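Local coordinates for glycerate 2-kinase (Pyrococcus horikoshii, PDB 1X3L), which catalyses the magnesium-dependent phosphorylation of D-glycerate to 2-phosphoglycerate, using ATP or several other phosphate donors, at residues S174-G178 / G179-K183; R222-L226 / Y227-E231; E255-P258 / N259-N262. All coordinates share one frame; numbering follows the deposited sequence.

Contact 1 of 3, residues S174-G178 / G179-K183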
loop_
_atom_site.group_PDB
_atom_site.type_symbol
_atom_site.label_atom_id
_atom_site.label_comp_id
_atom_site.label_asym_id
_atom_site.label_seq_id
_atom_site.Cartn_x
_atom_site.Cartn_y
_atom_site.Cartn_z
ATOM N N SER A 174 -4.662 8.731 -20.930
ATOM C CA SER A 174 -5.769 8.343 -20.075
ATOM C C SER A 174 -6.577 9.582 -19.706
ATOM O O SER A 174 -6.014 10.631 -19.416
ATOM C CB SER A 174 -5.246 7.682 -18.798
ATOM O OG SER A 174 -6.279 7.571 -17.832
ATOM N N LYS A 175 -7.898 9.453 -19.698
ATOM C CA LYS A 175 -8.758 10.578 -19.363
ATOM C C LYS A 175 -8.967 10.766 -17.863
ATOM O O LYS A 175 -9.553 11.762 -17.440
ATOM C CB LYS A 175 -10.115 10.416 -20.060
ATOM C CG LYS A 175 -10.018 10.422 -21.584
ATOM C CD LYS A 175 -11.393 10.400 -22.254
ATOM C CE LYS A 175 -12.210 11.643 -21.923
ATOM N NZ LYS A 175 -13.549 11.614 -22.591
ATOM N N VAL A 176 -8.481 9.829 -17.051
ATOM C CA VAL A 176 -8.665 9.949 -15.605
ATOM C C VAL A 176 -7.381 9.961 -14.768
ATOM O O VAL A 176 -7.379 10.420 -13.623
ATOM C CB VAL A 176 -9.593 8.829 -15.079
ATOM C CG1 VAL A 176 -10.998 9.029 -15.629
ATOM C CG2 VAL A 176 -9.059 7.471 -15.484
ATOM N N LYS A 177 -6.292 9.464 -15.337
ATOM C CA LYS A 177 -5.024 9.427 -14.622
ATOM C C LYS A 177 -4.295 10.765 -14.716
ATOM O O LYS A 177 -4.715 11.654 -15.453
ATOM C CB LYS A 177 -4.150 8.307 -15.191
ATOM C CG LYS A 177 -4.679 6.911 -14.891
ATOM C CD LYS A 177 -3.955 5.857 -15.713
ATOM C CE LYS A 177 -4.245 4.451 -15.201
ATOM N NZ LYS A 177 -5.696 4.177 -15.059
ATOM N N GLY A 178 -3.209 10.910 -13.960
ATOM C CA GLY A 178 -2.449 12.148 -13.993
ATOM C C GLY A 178 -3.228 13.350 -13.497
ATOM O O GLY A 178 -3.136 14.439 -14.069
ATOM N N GLY A 179 -4.001 13.151 -12.434
ATOM C CA GLY A 179 -4.786 14.229 -11.858
ATOM C C GLY A 179 -6.030 14.634 -12.640
ATOM O O GLY A 179 -6.778 15.520 -12.213
ATOM N N LYS A 180 -6.274 13.981 -13.771
ATOM C CA LYS A 180 -7.424 14.333 -14.595
ATOM C C LYS A 180 -8.777 14.067 -13.952
ATOM O O LYS A 180 -9.738 14.786 -14.223
ATOM C CB LYS A 180 -7.315 13.642 -15.957
ATOM C CG LYS A 180 -6.233 14.269 -16.842
ATOM C CD LYS A 180 -6.096 13.559 -18.181
ATOM C CE LYS A 180 -5.224 14.356 -19.134
ATOM N NZ LYS A 180 -5.836 15.690 -19.450
ATOM N N LEU A 181 -8.867 13.051 -13.098
ATOM C CA LEU A 181 -10.133 12.766 -12.433
ATOM C C LEU A 181 -10.453 13.944 -11.509
ATOM O O LEU A 181 -11.584 14.428 -11.471
ATOM C CB LEU A 181 -10.047 11.467 -11.618
ATOM C CG LEU A 181 -11.359 10.949 -11.016
ATOM C CD1 LEU A 181 -12.296 10.494 -12.135
ATOM C CD2 LEU A 181 -11.073 9.787 -10.065
ATOM N N ALA A 182 -9.450 14.410 -10.774
ATOM C CA ALA A 182 -9.642 15.534 -9.865
ATOM C C ALA A 182 -10.050 16.800 -10.623
ATOM O O ALA A 182 -10.792 17.624 -10.097
ATOM C CB ALA A 182 -8.366 15.792 -9.073
ATOM N N LYS A 183 -9.568 16.956 -11.853
ATOM C CA LYS A 183 -9.918 18.136 -12.644
ATOM C C LYS A 183 -11.395 18.142 -13.025
ATOM O O LYS A 183 -11.940 19.182 -13.385
ATOM C CB LYS A 183 -9.068 18.210 -13.916
ATOM C CG LYS A 183 -7.612 18.553 -13.676
ATOM C CD LYS A 183 -6.826 18.633 -14.981
ATOM C CE LYS A 183 -7.291 19.793 -15.858
ATOM N NZ LYS A 183 -6.480 19.902 -17.108
#
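G179 and G178 together turn the chain over, so that K180 and L181 come back against the carbonyls of the preceding loop. The reversal is a type I' beta turn from K177 to K180. Its two middle residues, G178 and G179, both have positive phi, 64° and 75°, values that suit glycine. A side chain on G179 would also run into the carbonyl oxygen of G178. K180 closes the turn, its N bonding to K177 O at 3.3 Å. K180 then lays its aliphatic chain across several backbone oxygens. CB lies 3.3 Å from K175 O, and CD 3.2 Å from S174 O. CG sits anti to the carbonyl carbon (chi1 -73°), which keeps the chain beside the loop before a bend at chi4. NZ is bound beyond it by the carbonyl oxygens of E250 and E251. With an alanine in its place, the S174 and K175 carbonyls would probably lose their aliphatic cover, the E250 carbonyl its K180 ammonium, and the E251 carbonyl the stronger of its two lysine bonds. L181 follows with a weak backbone bond, N to V176 O at 3.1 Å. Its CD1 lies 4.0 Å from CG1 of V176, the two side chains running side by side in the same direction. The loop that receives this segment is braced by S174, whose OG accepts from V176 N and from K177 N, an ST turn and an ST motif sharing one oxygen. That hydroxyl also bonds to E138, which forms a salt bridge with K177. The turn thus connects helix 163-171 to the short helix 180-183. V176 and L181 pack on L113 and L116 of helix 103-118, and L181 also reaches F137.

Contact 2 of 3, residues R222-L226 / Y227-E231. With EDO (1,2-ethanediol), chain F.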
loop_
_atom_site.group_PDB
_atom_site.type_symbol
_atom_site.label_atom_id
_atom_site.label_comp_id
_atom_site.label_asym_id
_atom_site.label_seq_id
_atom_site.Cartn_x
_atom_site.Cartn_y
_atom_site.Cartn_z
ATOM N N ARG A 222 9.405 12.001 -26.030
ATOM C CA ARG A 222 10.837 11.744 -25.871
ATOM C C ARG A 222 11.058 10.296 -25.462
ATOM O O ARG A 222 11.928 9.610 -26.000
ATOM C CB ARG A 222 11.425 12.652 -24.792
ATOM C CG ARG A 222 11.495 14.119 -25.160
ATOM C CD ARG A 222 11.752 14.965 -23.920
ATOM N NE ARG A 222 12.006 16.368 -24.238
ATOM C CZ ARG A 222 12.047 17.338 -23.331
ATOM N NH1 ARG A 222 11.844 17.057 -22.050
ATOM N NH2 ARG A 222 12.303 18.585 -23.700
ATOM N N ILE A 223 10.257 9.843 -24.504
ATOM C CA ILE A 223 10.342 8.483 -23.989
ATOM C C ILE A 223 10.068 7.428 -25.054
ATOM O O ILE A 223 10.826 6.466 -25.187
ATOM C CB ILE A 223 9.355 8.282 -22.813
ATOM C CG1 ILE A 223 9.854 9.048 -21.583
ATOM C CG2 ILE A 223 9.191 6.800 -22.506
ATOM C CD1 ILE A 223 8.889 9.043 -20.415
ATOM N N LEU A 224 8.985 7.598 -25.806
ATOM C CA LEU A 224 8.646 6.637 -26.849
ATOM C C LEU A 224 9.736 6.574 -27.910
ATOM O O LEU A 224 10.041 5.504 -28.433
ATOM C CB LEU A 224 7.304 6.997 -27.495
ATOM C CG LEU A 224 6.071 6.790 -26.610
ATOM C CD1 LEU A 224 4.815 7.166 -27.378
ATOM C CD2 LEU A 224 6.000 5.339 -26.164
ATOM N N GLU A 225 10.326 7.723 -28.220
ATOM C CA GLU A 225 11.389 7.784 -29.214
ATOM C C GLU A 225 12.676 7.184 -28.653
ATOM O O GLU A 225 13.354 6.404 -29.324
ATOM C CB GLU A 225 11.635 9.236 -29.640
ATOM C CG GLU A 225 10.488 9.856 -30.430
ATOM C CD GLU A 225 10.764 11.293 -30.839
ATOM O OE1 GLU A 225 10.962 12.142 -29.942
ATOM O OE2 GLU A 225 10.785 11.574 -32.057
ATOM N N LEU A 226 13.003 7.550 -27.417
ATOM C CA LEU A 226 14.205 7.056 -26.758
ATOM C C LEU A 226 14.295 5.533 -26.799
ATOM O O LEU A 226 15.386 4.969 -26.868
ATOM C CB LEU A 226 14.239 7.521 -25.301
ATOM C CG LEU A 226 15.436 7.024 -24.488
ATOM C CD1 LEU A 226 16.720 7.587 -25.081
ATOM C CD2 LEU A 226 15.286 7.441 -23.033
ATOM N N TYR A 227 13.144 4.872 -26.753
ATOM C CA TYR A 227 13.101 3.417 -26.781
ATOM C C TYR A 227 12.669 2.886 -28.140
ATOM O O TYR A 227 12.219 1.746 -28.264
ATOM C CB TYR A 227 12.165 2.914 -25.682
ATOM C CG TYR A 227 12.711 3.150 -24.290
ATOM C CD1 TYR A 227 11.863 3.460 -23.228
ATOM C CD2 TYR A 227 14.080 3.056 -24.033
ATOM C CE1 TYR A 227 12.366 3.673 -21.945
ATOM C CE2 TYR A 227 14.591 3.264 -22.755
ATOM C CZ TYR A 227 13.730 3.572 -21.718
ATOM O OH TYR A 227 14.231 3.776 -20.456
ATOM N N ASP A 228 12.822 3.727 -29.158
ATOM C CA ASP A 228 12.470 3.385 -30.533
ATOM C C ASP A 228 11.150 2.642 -30.709
ATOM O O ASP A 228 11.078 1.664 -31.455
ATOM C CB ASP A 228 13.599 2.575 -31.174
ATOM C CG ASP A 228 14.849 3.405 -31.406
ATOM O OD1 ASP A 228 14.774 4.399 -32.161
ATOM O OD2 ASP A 228 15.905 3.066 -30.830
ATOM N N ILE A 229 10.108 3.105 -30.027
ATOM C CA ILE A 229 8.793 2.487 -30.150
ATOM C C ILE A 229 7.771 3.534 -30.574
ATOM O O ILE A 229 6.585 3.238 -30.715
ATOM C CB ILE A 229 8.328 1.841 -28.825
ATOM C CG1 ILE A 229 8.406 2.859 -27.690
ATOM C CG2 ILE A 229 9.172 0.610 -28.522
ATOM C CD1 ILE A 229 7.884 2.332 -26.373
ATOM N N TRP A 230 8.247 4.760 -30.781
ATOM C CA TRP A 230 7.390 5.866 -31.193
ATOM C C TRP A 230 6.640 5.524 -32.476
ATOM O O TRP A 230 5.461 5.851 -32.621
ATOM C CB TRP A 230 8.230 7.132 -31.399
ATOM C CG TRP A 230 7.476 8.286 -32.005
ATOM C CD1 TRP A 230 7.662 8.823 -33.247
ATOM C CD2 TRP A 230 6.411 9.033 -31.402
ATOM N NE1 TRP A 230 6.781 9.857 -33.456
ATOM C CE2 TRP A 230 6.001 10.008 -32.339
ATOM C CE3 TRP A 230 5.763 8.975 -30.160
ATOM C CZ2 TRP A 230 4.970 10.919 -32.075
ATOM C CZ3 TRP A 230 4.737 9.881 -29.897
ATOM C CH2 TRP A 230 4.353 10.840 -30.853
ATOM N N GLU A 231 7.325 4.862 -33.401
ATOM C CA GLU A 231 6.714 4.477 -34.668
ATOM C C GLU A 231 6.014 3.127 -34.540
ATOM O O GLU A 231 5.197 2.760 -35.384
ATOM C CB GLU A 231 7.774 4.400 -35.772
ATOM C CG GLU A 231 8.478 5.717 -36.074
ATOM C CD GLU A 231 7.556 6.756 -36.692
ATOM O OE1 GLU A 231 8.012 7.899 -36.918
ATOM O OE2 GLU A 231 6.378 6.434 -36.955
HETATM C C1 EDO F . 8.539 12.410 -35.353
HETATM O O1 EDO F . 8.672 13.587 -34.543
HETATM C C2 EDO F . 7.113 12.306 -35.891
HETATM O O2 EDO F . 6.979 11.136 -36.705
#
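I223 accepts the last regular helical bond of this segment, Y227 N to I223 O at 3.2 Å. Its CG2 also lies 4.3 Å from CD1 of the Y227 ring. L224 does two jobs. Its carbonyl O receives I229 N at 2.9 Å. Its side chain divides between two partners. CD2 meets CD1 of I229 at 3.6 Å, while CD1 approaches the edge of the W230 indole at CE3, 3.5 Å away and near the ring plane. W230 has CG anti to its own nitrogen (chi1 172°), and the indole extends back along the helix. E225 takes D228 N on its carbonyl O at 2.7 Å. Its CG packs against CB and CG of W230, at 3.7 Å from CB. The two side chains run alongside each other. L226 places CG over one face of the Y227 ring. The bonds from I229 to L224 and from D228 to E225 form a Schellman motif, with D228 as the C-prime residue at positive phi. It ends helix 217-226. Outside the segments, Y227 OH bonds to E165, and I229 reaches L155 and L156 of helix 146-158. The chemistry is two-sided. At the helix end the carbonyls of L224 and E225 are satisfied by backbone N-H groups five and three residues on. The side chains add apolar packing, as L224 sets its branches against I229 and W230. The carboxylates are not in contact, with E225 OE2 and E231 OE1 6.7 Å apart, and these like charges would probably repel only mildly.

Contact 3 of 3, residues E255-P258 / N259-N262. With EDO (1,2-ethanediol), chain D.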
loop_
_atom_site.group_PDB
_atom_site.type_symbol
_atom_site.label_atom_id
_atom_site.label_comp_id
_atom_site.label_asym_id
_atom_site.label_seq_id
_atom_site.Cartn_x
_atom_site.Cartn_y
_atom_site.Cartn_z
ATOM N N GLU A 255 -1.103 21.992 -11.537
ATOM C CA GLU A 255 -1.227 22.815 -10.341
ATOM C C GLU A 255 -2.130 22.191 -9.280
ATOM O O GLU A 255 -2.881 21.256 -9.557
ATOM C CB GLU A 255 -1.792 24.186 -10.719
ATOM C CG GLU A 255 -1.013 24.922 -11.800
ATOM C CD GLU A 255 0.267 25.541 -11.278
ATOM O OE1 GLU A 255 0.179 26.440 -10.414
ATOM O OE2 GLU A 255 1.358 25.132 -11.729
ATOM N N ASP A 256 -2.056 22.726 -8.066
ATOM C CA ASP A 256 -2.882 22.246 -6.967
ATOM C C ASP A 256 -4.293 22.796 -7.122
ATOM O O ASP A 256 -4.478 23.925 -7.571
ATOM C CB ASP A 256 -2.311 22.703 -5.618
ATOM C CG ASP A 256 -1.140 21.849 -5.151
ATOM O OD1 ASP A 256 -1.340 20.634 -4.932
ATOM O OD2 ASP A 256 -0.021 22.394 -5.000
ATOM N N LEU A 257 -5.284 21.987 -6.758
ATOM C CA LEU A 257 -6.682 22.393 -6.824
ATOM C C LEU A 257 -7.152 22.636 -5.391
ATOM O O LEU A 257 -7.290 21.698 -4.602
ATOM C CB LEU A 257 -7.532 21.295 -7.469
ATOM C CG LEU A 257 -7.232 20.948 -8.928
ATOM C CD1 LEU A 257 -8.047 19.738 -9.356
ATOM C CD2 LEU A 257 -7.552 22.150 -9.806
ATOM N N PRO A 258 -7.405 23.902 -5.034
ATOM C CA PRO A 258 -7.857 24.251 -3.683
ATOM C C PRO A 258 -9.095 23.481 -3.231
ATOM O O PRO A 258 -9.334 23.333 -2.034
ATOM C CB PRO A 258 -8.122 25.754 -3.785
ATOM C CG PRO A 258 -7.129 26.197 -4.829
ATOM C CD PRO A 258 -7.261 25.109 -5.869
ATOM N N ASN A 259 -9.871 22.988 -4.189
ATOM C CA ASN A 259 -11.095 22.258 -3.882
ATOM C C ASN A 259 -10.950 20.730 -3.796
ATOM O O ASN A 259 -11.902 20.041 -3.442
ATOM C CB ASN A 259 -12.172 22.611 -4.910
ATOM C CG ASN A 259 -11.781 22.213 -6.319
ATOM O OD1 ASN A 259 -10.727 22.610 -6.820
ATOM N ND2 ASN A 259 -12.634 21.428 -6.969
ATOM N N VAL A 260 -9.774 20.201 -4.130
ATOM C CA VAL A 260 -9.548 18.756 -4.064
ATOM C C VAL A 260 -8.436 18.480 -3.056
ATOM O O VAL A 260 -7.304 18.931 -3.223
ATOM C CB VAL A 260 -9.149 18.175 -5.445
ATOM C CG1 VAL A 260 -8.907 16.668 -5.329
ATOM C CG2 VAL A 260 -10.249 18.448 -6.460
ATOM N N HIS A 261 -8.769 17.728 -2.012
ATOM C CA HIS A 261 -7.825 17.421 -0.950
ATOM C C HIS A 261 -7.477 15.939 -0.874
ATOM O O HIS A 261 -8.354 15.083 -0.817
ATOM C CB HIS A 261 -8.418 17.875 0.381
ATOM C CG HIS A 261 -8.969 19.266 0.344
ATOM N ND1 HIS A 261 -8.200 20.379 0.610
ATOM C CD2 HIS A 261 -10.202 19.726 0.029
ATOM C CE1 HIS A 261 -8.936 21.465 0.462
ATOM N NE2 HIS A 261 -10.155 21.097 0.110
ATOM N N ASN A 262 -6.183 15.652 -0.859
ATOM C CA ASN A 262 -5.705 14.283 -0.790
ATOM C C ASN A 262 -5.273 13.918 0.624
ATOM O O ASN A 262 -4.502 14.639 1.255
ATOM C CB ASN A 262 -4.544 14.095 -1.766
ATOM C CG ASN A 262 -4.996 14.133 -3.214
ATOM O OD1 ASN A 262 -5.664 13.213 -3.688
ATOM N ND2 ASN A 262 -4.644 15.201 -3.922
HETATM C C1 EDO D . -5.228 18.314 -5.987
HETATM O O1 EDO D . -5.421 19.559 -5.291
HETATM C C2 EDO D . -3.738 18.064 -6.233
HETATM O O2 EDO D . -3.035 18.007 -4.987
#
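L257, P258 and N259 make up most of a tight turn that leads into strand 260-266. L257 gives the closing acceptor. Its O takes V260 N at 2.9 Å, in a type I beta turn from L257 to V260. Its side chain lies alongside that of V260, CD1 to CG2 at 3.9 Å. P258 occupies the second position, where its ring fits the phi of -54°. Its O approaches CE1 of H261 at 3.1 Å, obliquely to the imidazole. N259 holds CG between its nitrogen and carbonyl carbon (chi1 62°), which brings OD1 back to CB of L257 at 3.5 Å. The amide nitrogen ND2 is bound by G187 O. A 1,2-ethanediol, probably from the crystallisation liquor, sits beside the turn. Its O1 accepts from L257 N at 2.8 Å, and its O2 bonds to OD1 of D256, which also pairs with K212. The type I turn from L257 to V260 delivers the chain into strand 260-266. Within this chain that strand is an outermost one of the six-stranded parallel sheet of an alpha/beta fold, beside strand 188-194.

From the N terminus the three contacts come in series, and none nests in or crosses another. Contact 1 closes the loop between helices 163-171 and 180-183. The chain then runs through strand 188-194 to contact 2, which closes the end of helix 217-226 before helix 235-246. Contact 3 closes the turn into strand 260-266. Contacts 1 and 3 touch: A182 O lies 3.5 Å from L257 CD1, so helix 180-183 packs on the entry to that strand. Contact 2 stands apart, its nearest atoms about 12 Å from contact 1 and about 17 Å from contact 3. Even so, I223 reaches helix 163-171, which precedes contact 1.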